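Local structure of acetyl-CoA acetyltransferase A (Ascaris suum, 6BJA) at residues Ala16-Ile21 and Val365-His370; Leu319-Glu324 and Arg343-Gly348. The protein probably catalyses the reversible transfer of an acetyl group between two acetyl-CoA molecules, as a thiolase-family acetyl-CoA acetyltransferase of lipid metabolism. All blocks are in the same frame, centred on the assembly; numbering follows the deposited sequence.

Contact 1: residues Ala16-Ile21 and Val365-His370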
ATOM      1  N   ALA A  16     -15.422 -28.958 -25.610  1.00 17.12           N
ATOM      2  CA  ALA A  16     -15.356 -27.488 -25.636  1.00 16.02           C
ATOM      3  C   ALA A  16     -16.402 -26.963 -24.653  1.00 15.70           C
ATOM      4  O   ALA A  16     -17.601 -27.110 -24.878  1.00 17.71           O
ATOM      5  CB  ALA A  16     -15.610 -26.973 -27.020  1.00 18.93           C
ATOM      6  N   VAL A  17     -15.931 -26.460 -23.511  1.00 15.00           N
ATOM      7  CA  VAL A  17     -16.813 -26.039 -22.435  1.00 14.17           C
ATOM      8  C   VAL A  17     -16.367 -24.701 -21.858  1.00 15.67           C
ATOM      9  O   VAL A  17     -15.207 -24.293 -22.029  1.00 16.03           O
ATOM     10  CB  VAL A  17     -16.887 -27.077 -21.289  1.00 16.62           C
ATOM     11  CG1 VAL A  17     -17.422 -28.407 -21.802  1.00 20.30           C
ATOM     12  CG2 VAL A  17     -15.546 -27.274 -20.642  1.00 17.17           C
ATOM     13  N   ARG A  18     -17.296 -24.016 -21.190  1.00 15.24           N
ATOM     14  CA  ARG A  18     -16.956 -22.759 -20.539  1.00 15.61           C
ATOM     15  C   ARG A  18     -17.766 -22.549 -19.271  1.00 15.53           C
ATOM     16  O   ARG A  18     -18.840 -23.081 -19.136  1.00 14.87           O
ATOM     17  CB  ARG A  18     -17.200 -21.601 -21.502  1.00 15.85           C
ATOM     18  CG  ARG A  18     -18.679 -21.353 -21.829  1.00 14.22           C
ATOM     19  CD  ARG A  18     -18.822 -20.139 -22.700  1.00 14.44           C
ATOM     20  NE  ARG A  18     -20.187 -19.688 -22.981  1.00 14.80           N
ATOM     21  CZ  ARG A  18     -20.882 -18.838 -22.236  1.00 15.21           C
ATOM     22  NH1 ARG A  18     -20.417 -18.398 -21.084  1.00 15.89           N
ATOM     23  NH2 ARG A  18     -22.070 -18.410 -22.660  1.00 16.90           N
ATOM     24  N   THR A  19     -17.245 -21.768 -18.340  1.00 13.70           N
ATOM     25  CA  THR A  19     -18.046 -21.277 -17.241  1.00 16.04           C
ATOM     26  C   THR A  19     -19.011 -20.230 -17.761  1.00 15.50           C
ATOM     27  O   THR A  19     -18.790 -19.634 -18.822  1.00 15.38           O
ATOM     28  CB  THR A  19     -17.186 -20.644 -16.134  1.00 14.97           C
ATOM     29  OG1 THR A  19     -16.588 -19.442 -16.648  1.00 15.82           O
ATOM     30  CG2 THR A  19     -16.125 -21.589 -15.624  1.00 15.95           C
ATOM     31  N   PRO A  20     -20.091 -19.973 -17.017  1.00 13.57           N
ATOM     32  CA  PRO A  20     -20.769 -18.701 -17.205  1.00 15.43           C
ATOM     33  C   PRO A  20     -19.760 -17.598 -16.934  1.00 16.39           C
ATOM     34  O   PRO A  20     -18.786 -17.798 -16.184  1.00 16.64           O
ATOM     35  CB  PRO A  20     -21.867 -18.698 -16.149  1.00 17.68           C
ATOM     36  CG  PRO A  20     -21.911 -20.128 -15.631  1.00 17.27           C
ATOM     37  CD  PRO A  20     -20.513 -20.622 -15.783  1.00 14.94           C
ATOM     38  N   ILE A  21     -20.002 -16.441 -17.517  1.00 15.92           N
ATOM     39  CA  ILE A  21     -19.113 -15.297 -17.348  1.00 14.25           C
ATOM     40  C   ILE A  21     -19.733 -14.368 -16.313  1.00 15.96           C
ATOM     41  O   ILE A  21     -20.881 -13.951 -16.467  1.00 17.45           O
ATOM     42  CB  ILE A  21     -18.887 -14.572 -18.677  1.00 16.33           C
ATOM     43  CG1 ILE A  21     -18.196 -15.502 -19.684  1.00 17.70           C
ATOM     44  CG2 ILE A  21     -18.084 -13.321 -18.451  1.00 15.89           C
ATOM     45  CD1 ILE A  21     -18.221 -14.990 -21.104  1.00 19.09           C
ATOM     46  N   VAL A 365     -14.173 -19.769 -29.333  1.00 15.02           N
ATOM     47  CA  VAL A 365     -14.090 -21.055 -30.022  1.00 13.97           C
ATOM     48  C   VAL A 365     -15.153 -22.022 -29.488  1.00 14.14           C
ATOM     49  O   VAL A 365     -15.812 -22.734 -30.260  1.00 16.13           O
ATOM     50  CB  VAL A 365     -12.696 -21.682 -29.888  1.00 15.61           C
ATOM     51  CG1 VAL A 365     -12.673 -23.099 -30.430  1.00 15.92           C
ATOM     52  CG2 VAL A 365     -11.653 -20.824 -30.611  1.00 15.83           C
ATOM     53  N   VAL A 366     -15.322 -22.067 -28.165  1.00 14.60           N
ATOM     54  CA  VAL A 366     -16.367 -22.887 -27.562  1.00 16.39           C
ATOM     55  C   VAL A 366     -17.745 -22.493 -28.096  1.00 15.63           C
ATOM     56  O   VAL A 366     -18.507 -23.349 -28.537  1.00 16.81           O
ATOM     57  CB  VAL A 366     -16.333 -22.785 -26.014  1.00 14.73           C
ATOM     58  CG1 VAL A 366     -17.566 -23.448 -25.407  1.00 15.13           C
ATOM     59  CG2 VAL A 366     -15.059 -23.411 -25.477  1.00 16.68           C
ATOM     60  N   THR A 367     -18.070 -21.204 -28.087  1.00 15.00           N
ATOM     61  CA  THR A 367     -19.362 -20.749 -28.574  1.00 15.32           C
ATOM     62  C   THR A 367     -19.544 -21.059 -30.056  1.00 16.67           C
ATOM     63  O   THR A 367     -20.638 -21.512 -30.479  1.00 17.31           O
ATOM     64  CB  THR A 367     -19.514 -19.266 -28.290  1.00 16.61           C
ATOM     65  OG1 THR A 367     -19.503 -19.095 -26.864  1.00 16.80           O
ATOM     66  CG2 THR A 367     -20.812 -18.708 -28.854  1.00 17.06           C
ATOM     67  N   LEU A 368     -18.498 -20.864 -30.850  1.00 16.13           N
ATOM     68  CA  LEU A 368     -18.568 -21.191 -32.271  1.00 17.76           C
ATOM     69  C   LEU A 368     -18.858 -22.677 -32.494  1.00 17.71           C
ATOM     70  O   LEU A 368     -19.731 -23.032 -33.299  1.00 17.89           O
ATOM     71  CB  LEU A 368     -17.264 -20.802 -32.976  1.00 17.13           C
ATOM     72  CG  LEU A 368     -17.202 -21.135 -34.462  1.00 17.52           C
ATOM     73  CD1 LEU A 368     -18.204 -20.285 -35.240  1.00 19.05           C
ATOM     74  CD2 LEU A 368     -15.800 -20.946 -34.997  1.00 19.64           C
ATOM     75  N   VAL A 369     -18.095 -23.537 -31.822  1.00 17.14           N
ATOM     76  CA  VAL A 369     -18.217 -24.970 -32.010  1.00 17.27           C
ATOM     77  C   VAL A 369     -19.664 -25.380 -31.771  1.00 18.24           C
ATOM     78  O   VAL A 369     -20.247 -26.131 -32.555  1.00 18.28           O
ATOM     79  CB  VAL A 369     -17.254 -25.735 -31.067  1.00 16.62           C
ATOM     80  CG1 VAL A 369     -17.661 -27.215 -30.930  1.00 18.98           C
ATOM     81  CG2 VAL A 369     -15.826 -25.613 -31.577  1.00 19.65           C
ATOM     82  N   HIS A 370     -20.273 -24.864 -30.716  1.00 15.86           N
ATOM     83  CA  HIS A 370     -21.589 -25.358 -30.338  1.00 18.16           C
ATOM     84  C   HIS A 370     -22.747 -24.673 -31.074  1.00 18.27           C
ATOM     85  O   HIS A 370     -23.876 -25.132 -31.015  1.00 19.84           O
ATOM     86  CB  HIS A 370     -21.746 -25.246 -28.834  1.00 18.55           C
ATOM     87  CG  HIS A 370     -20.954 -26.278 -28.118  1.00 17.68           C
ATOM     88  ND1 HIS A 370     -21.192 -27.628 -28.279  1.00 17.73           N
ATOM     89  CD2 HIS A 370     -19.884 -26.174 -27.292  1.00 17.13           C
ATOM     90  CE1 HIS A 370     -20.314 -28.307 -27.562  1.00 21.03           C
ATOM     91  NE2 HIS A 370     -19.518 -27.447 -26.949  1.00 18.59           N
TER
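His370, near the end of helix 357-371, turns the edge of its imidazole to the strand and donates a hydrogen bond from NE2 to the main-chain O of Ala16 (2.8 Å). The oxygen lies close to the ring plane, yet the bond is bent, 147° at the hydrogen, and the donor stands slightly off the carbonyl plane. One turn earlier Val366 points two methyls at the strand backbone. With CG1 anti to the backbone N (chi1 170°), that methyl rests 3.7 Å from Ala16 O, the atom that also receives the histidine; CG2 is 3.6 Å from Val17 O and packs on the Ala16 methyl, CB to CG2 3.9 Å. Val369 adds a looser touch on the same methyl and lays its CG1 over the centre of one face of the His370 ring.

Strand 11-23 belongs to the N-terminal thiolase region and helix 357-371 to the C-terminal one. The short segments run 124° apart with axes 7.6 Å from each other. The helix meets strand 11-23 here and strand 388-396 through Val365, Leu368 and Val369, consistent with the central helical layer of the αβαβα thiolase fold, while the far side of strand 11-23 carries Val17 against helix 33-48.

Further along the strand, the Arg18 chain, extended from CG to NE, passes obliquely across Thr367. Its NE stays 4.0 Å from Thr367 OG1, and the two are joined through a third residue: Glu203 OE1 takes a salt bridge from the arginine NE and shares a hydrogen bond with the threonine hydroxyl. Asp222 pairs with Arg18 NH1, which also makes a weak bond to Thr19 O, and Phe200 adds a cation-pi contact.

Contact 2: residues Leu319-Glu324 and Arg343-Gly348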
ATOM      1  N   LEU A 319     -20.754 -19.597 -40.018  1.00 20.37           N
ATOM      2  CA  LEU A 319     -20.831 -18.754 -38.835  1.00 18.06           C
ATOM      3  C   LEU A 319     -19.484 -18.163 -38.497  1.00 16.79           C
ATOM      4  O   LEU A 319     -18.458 -18.797 -38.706  1.00 17.72           O
ATOM      5  CB  LEU A 319     -21.312 -19.536 -37.616  1.00 18.09           C
ATOM      6  CG  LEU A 319     -22.760 -19.997 -37.613  1.00 20.93           C
ATOM      7  CD1 LEU A 319     -22.969 -20.834 -36.342  1.00 21.56           C
ATOM      8  CD2 LEU A 319     -23.742 -18.850 -37.669  1.00 21.71           C
ATOM      9  N   TRP A 320     -19.542 -16.978 -37.910  1.00 17.64           N
ATOM     10  CA  TRP A 320     -18.372 -16.225 -37.484  1.00 16.09           C
ATOM     11  C   TRP A 320     -18.492 -15.883 -36.024  1.00 16.70           C
ATOM     12  O   TRP A 320     -19.576 -15.539 -35.557  1.00 17.23           O
ATOM     13  CB  TRP A 320     -18.230 -14.923 -38.283  1.00 15.92           C
ATOM     14  CG  TRP A 320     -18.145 -15.114 -39.734  1.00 17.33           C
ATOM     15  CD1 TRP A 320     -19.191 -15.263 -40.594  1.00 20.33           C
ATOM     16  CD2 TRP A 320     -16.958 -15.148 -40.531  1.00 18.07           C
ATOM     17  NE1 TRP A 320     -18.728 -15.410 -41.876  1.00 21.20           N
ATOM     18  CE2 TRP A 320     -17.363 -15.356 -41.866  1.00 19.00           C
ATOM     19  CE3 TRP A 320     -15.594 -15.061 -40.238  1.00 18.33           C
ATOM     20  CZ2 TRP A 320     -16.440 -15.438 -42.913  1.00 20.49           C
ATOM     21  CZ3 TRP A 320     -14.689 -15.147 -41.276  1.00 19.01           C
ATOM     22  CH2 TRP A 320     -15.115 -15.355 -42.591  1.00 21.12           C
ATOM     23  N   GLU A 321     -17.360 -15.964 -35.309  1.00 15.87           N
ATOM     24  CA  GLU A 321     -17.226 -15.332 -34.009  1.00 15.79           C
ATOM     25  C   GLU A 321     -16.116 -14.307 -34.102  1.00 15.35           C
ATOM     26  O   GLU A 321     -14.965 -14.675 -34.384  1.00 18.15           O
ATOM     27  CB  GLU A 321     -16.900 -16.334 -32.900  1.00 16.49           C
ATOM     28  CG  GLU A 321     -18.063 -17.180 -32.454  1.00 18.13           C
ATOM     29  CD  GLU A 321     -19.087 -16.433 -31.610  1.00 20.90           C
ATOM     30  OE1 GLU A 321     -18.701 -15.652 -30.719  1.00 22.02           O
ATOM     31  OE2 GLU A 321     -20.296 -16.655 -31.806  1.00 19.93           O
ATOM     32  N   ILE A 322     -16.452 -13.047 -33.861  1.00 15.37           N
ATOM     33  CA  ILE A 322     -15.449 -11.977 -33.767  1.00 15.69           C
ATOM     34  C   ILE A 322     -15.537 -11.426 -32.365  1.00 16.65           C
ATOM     35  O   ILE A 322     -16.579 -10.960 -31.934  1.00 16.76           O
ATOM     36  CB  ILE A 322     -15.643 -10.829 -34.825  1.00 17.29           C
ATOM     37  CG1 ILE A 322     -14.678  -9.672 -34.575  1.00 15.26           C
ATOM     38  CG2 ILE A 322     -17.071 -10.283 -34.824  1.00 17.37           C
ATOM     39  CD1 ILE A 322     -13.232 -10.043 -34.732  1.00 17.28           C
ATOM     40  N   ASN A 323     -14.457 -11.533 -31.596  1.00 14.11           N
ATOM     41  CA  ASN A 323     -14.569 -11.121 -30.212  1.00 15.08           C
ATOM     42  C   ASN A 323     -14.829  -9.624 -30.137  1.00 16.09           C
ATOM     43  O   ASN A 323     -14.117  -8.821 -30.758  1.00 18.30           O
ATOM     44  CB  ASN A 323     -13.324 -11.491 -29.399  1.00 16.32           C
ATOM     45  CG  ASN A 323     -13.525 -11.253 -27.907  1.00 18.08           C
ATOM     46  OD1 ASN A 323     -12.764 -10.522 -27.259  1.00 24.00           O
ATOM     47  ND2 ASN A 323     -14.550 -11.852 -27.366  1.00 17.09           N
ATOM     48  N   GLU A 324     -15.840  -9.261 -29.361  1.00 17.08           N
ATOM     49  CA  GLU A 324     -16.311  -7.868 -29.302  1.00 15.20           C
ATOM     50  C   GLU A 324     -15.598  -7.088 -28.215  1.00 16.40           C
ATOM     51  O   GLU A 324     -16.206  -6.744 -27.201  1.00 18.02           O
ATOM     52  CB  GLU A 324     -17.823  -7.803 -29.059  1.00 17.73           C
ATOM     53  CG  GLU A 324     -18.618  -8.526 -30.092  1.00 16.42           C
ATOM     54  CD  GLU A 324     -20.115  -8.471 -29.839  1.00 18.52           C
ATOM     55  OE1 GLU A 324     -20.555  -8.138 -28.707  1.00 17.51           O
ATOM     56  OE2 GLU A 324     -20.838  -8.824 -30.784  1.00 18.04           O
ATOM     57  N   ARG A 343     -24.919 -13.742 -39.646  1.00 19.39           N
ATOM     58  CA  ARG A 343     -24.074 -14.940 -39.459  1.00 18.73           C
ATOM     59  C   ARG A 343     -22.934 -14.697 -38.508  1.00 17.27           C
ATOM     60  O   ARG A 343     -22.028 -15.538 -38.420  1.00 18.66           O
ATOM     61  CB  ARG A 343     -23.470 -15.403 -40.773  1.00 20.67           C
ATOM     62  CG  ARG A 343     -24.500 -15.829 -41.784  1.00 26.85           C
ATOM     63  CD  ARG A 343     -23.831 -16.294 -43.060  1.00 35.80           C
ATOM     64  NE  ARG A 343     -24.685 -17.225 -43.788  1.00 48.60           N
ATOM     65  CZ  ARG A 343     -24.250 -18.068 -44.720  1.00 58.45           C
ATOM     66  NH1 ARG A 343     -22.961 -18.097 -45.054  1.00 47.58           N
ATOM     67  NH2 ARG A 343     -25.109 -18.885 -45.316  1.00 65.61           N
ATOM     68  N   VAL A 344     -22.978 -13.564 -37.820  1.00 16.50           N
ATOM     69  CA  VAL A 344     -21.862 -13.135 -36.967  1.00 17.41           C
ATOM     70  C   VAL A 344     -22.316 -13.010 -35.504  1.00 17.87           C
ATOM     71  O   VAL A 344     -23.291 -12.339 -35.187  1.00 18.77           O
ATOM     72  CB  VAL A 344     -21.264 -11.798 -37.445  1.00 17.47           C
ATOM     73  CG1 VAL A 344     -20.065 -11.407 -36.574  1.00 16.94           C
ATOM     74  CG2 VAL A 344     -20.825 -11.898 -38.896  1.00 18.12           C
ATOM     75  N   ASN A 345     -21.594 -13.684 -34.614  1.00 16.11           N
ATOM     76  CA  ASN A 345     -21.891 -13.685 -33.181  1.00 15.95           C
ATOM     77  C   ASN A 345     -23.373 -13.939 -32.923  1.00 15.47           C
ATOM     78  O   ASN A 345     -24.041 -13.133 -32.285  1.00 16.06           O
ATOM     79  CB  ASN A 345     -21.469 -12.367 -32.540  1.00 17.79           C
ATOM     80  CG  ASN A 345     -19.973 -12.139 -32.618  1.00 17.07           C
ATOM     81  OD1 ASN A 345     -19.235 -12.995 -33.107  1.00 17.04           O
ATOM     82  ND2 ASN A 345     -19.519 -10.974 -32.166  1.00 16.84           N
ATOM     83  N   VAL A 346     -23.862 -15.069 -33.397  1.00 17.15           N
ATOM     84  CA  VAL A 346     -25.305 -15.253 -33.438  1.00 18.33           C
ATOM     85  C   VAL A 346     -25.955 -15.421 -32.067  1.00 18.41           C
ATOM     86  O   VAL A 346     -27.191 -15.275 -31.951  1.00 17.47           O
ATOM     87  CB  VAL A 346     -25.694 -16.455 -34.347  1.00 18.91           C
ATOM     88  CG1 VAL A 346     -25.252 -16.188 -35.767  1.00 20.67           C
ATOM     89  CG2 VAL A 346     -25.124 -17.766 -33.837  1.00 20.27           C
ATOM     90  N   ARG A 347     -25.148 -15.727 -31.045  1.00 15.87           N
ATOM     91  CA  ARG A 347     -25.641 -15.838 -29.684  1.00 14.93           C
ATOM     92  C   ARG A 347     -25.178 -14.670 -28.816  1.00 16.90           C
ATOM     93  O   ARG A 347     -25.281 -14.706 -27.599  1.00 17.61           O
ATOM     94  CB  ARG A 347     -25.230 -17.200 -29.116  1.00 17.17           C
ATOM     95  CG  ARG A 347     -26.129 -18.261 -29.749  1.00 25.02           C
ATOM     96  CD  ARG A 347     -25.628 -19.657 -29.577  1.00 26.65           C
ATOM     97  NE  ARG A 347     -26.383 -20.524 -30.480  1.00 23.56           N
ATOM     98  CZ  ARG A 347     -26.217 -21.843 -30.542  1.00 27.63           C
ATOM     99  NH1 ARG A 347     -25.337 -22.458 -29.736  1.00 19.14           N
ATOM    100  NH2 ARG A 347     -26.948 -22.541 -31.412  1.00 32.42           N
ATOM    101  N   GLY A 348     -24.744 -13.594 -29.467  1.00 16.69           N
ATOM    102  CA  GLY A 348     -24.256 -12.426 -28.759  1.00 16.64           C
ATOM    103  C   GLY A 348     -22.750 -12.505 -28.630  1.00 17.22           C
ATOM    104  O   GLY A 348     -22.163 -13.543 -28.857  1.00 18.97           O
TER
HETATM  105  O   HOH W   1     -21.736 -16.884 -34.358  1.00 19.51           O
HETATM  106  O   HOH W   2     -22.441 -15.786 -30.590  1.00 16.23           O
HETATM  107  O   HOH W   3     -19.691 -14.763 -28.596  1.00 17.94           O
HETATM  108  O   HOH W   4     -17.393 -13.366 -30.474  1.00 19.14           O
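Asn345 sets its side-chain amide against the backbone of Ile322, using both ends: OD1 receives Ile322 N (2.9 Å) in the carbonyl plane, on a lone pair, and ND2 returns a bond to Ile322 O (2.9 Å). The second N-H of ND2 goes to Glu324 OE2 (2.9 Å), which it meets from above the carboxylate plane. The amide thus continues a short parallel bridge in which Trp320 N donates to Arg343 O and Asn345 N to Trp320 O. Beside the bridge, Ile322 CG2 lies 3.6 Å from Val344 CG1, the two side chains side by side, whereas the Leu319 and Val346 side chains cross at about a right angle, CD2 of Leu319 3.6 Å from CG1 of Val346.

Further out, Glu321 folds back by a bend at chi2 (-74°), bringing its carboxylate over the type I turn Asn345-Gly348. OE2 accepts from two waters, which in turn receive Val346 N and Arg347 N, linking these two N-H groups through solvent to a carboxylate that is probably charged. Tyr183 and Ser187 hold the Glu324 carboxylate, and Lys190 bonds to Asn345 O. Asn323, which touches the predicted active-site His355, and Glu324 open Asn-Glu-Ala-Phe, the NEAF motif of thiolases, which follows an edge strand of the C-terminal half and, as in other thiolases, probably lines the catalytic pocket.

How the contacts relate
Helix 357-371 is shared ground: its Val366 and His370 serve contact 1, while Thr367 and Leu368 meet Glu321 of contact 2, Leu368 CB lying 3.7 Å from Glu321 CG. Arg347 NH1 approaches His370 O at 3.3 Å, a second point where the two contacts touch. The centres are about 12 Å apart, and contact 2 is nested within the long loop that contact 1 closes. Contact 2 lies nearer the presumed catalytic residues than contact 1: the Arg18 side chain is about 11 Å from that of His355, the Ile322 side chain about 6 Å from that of Cys383, and the Glu324 side chain about 9 Å from bound coenzyme A.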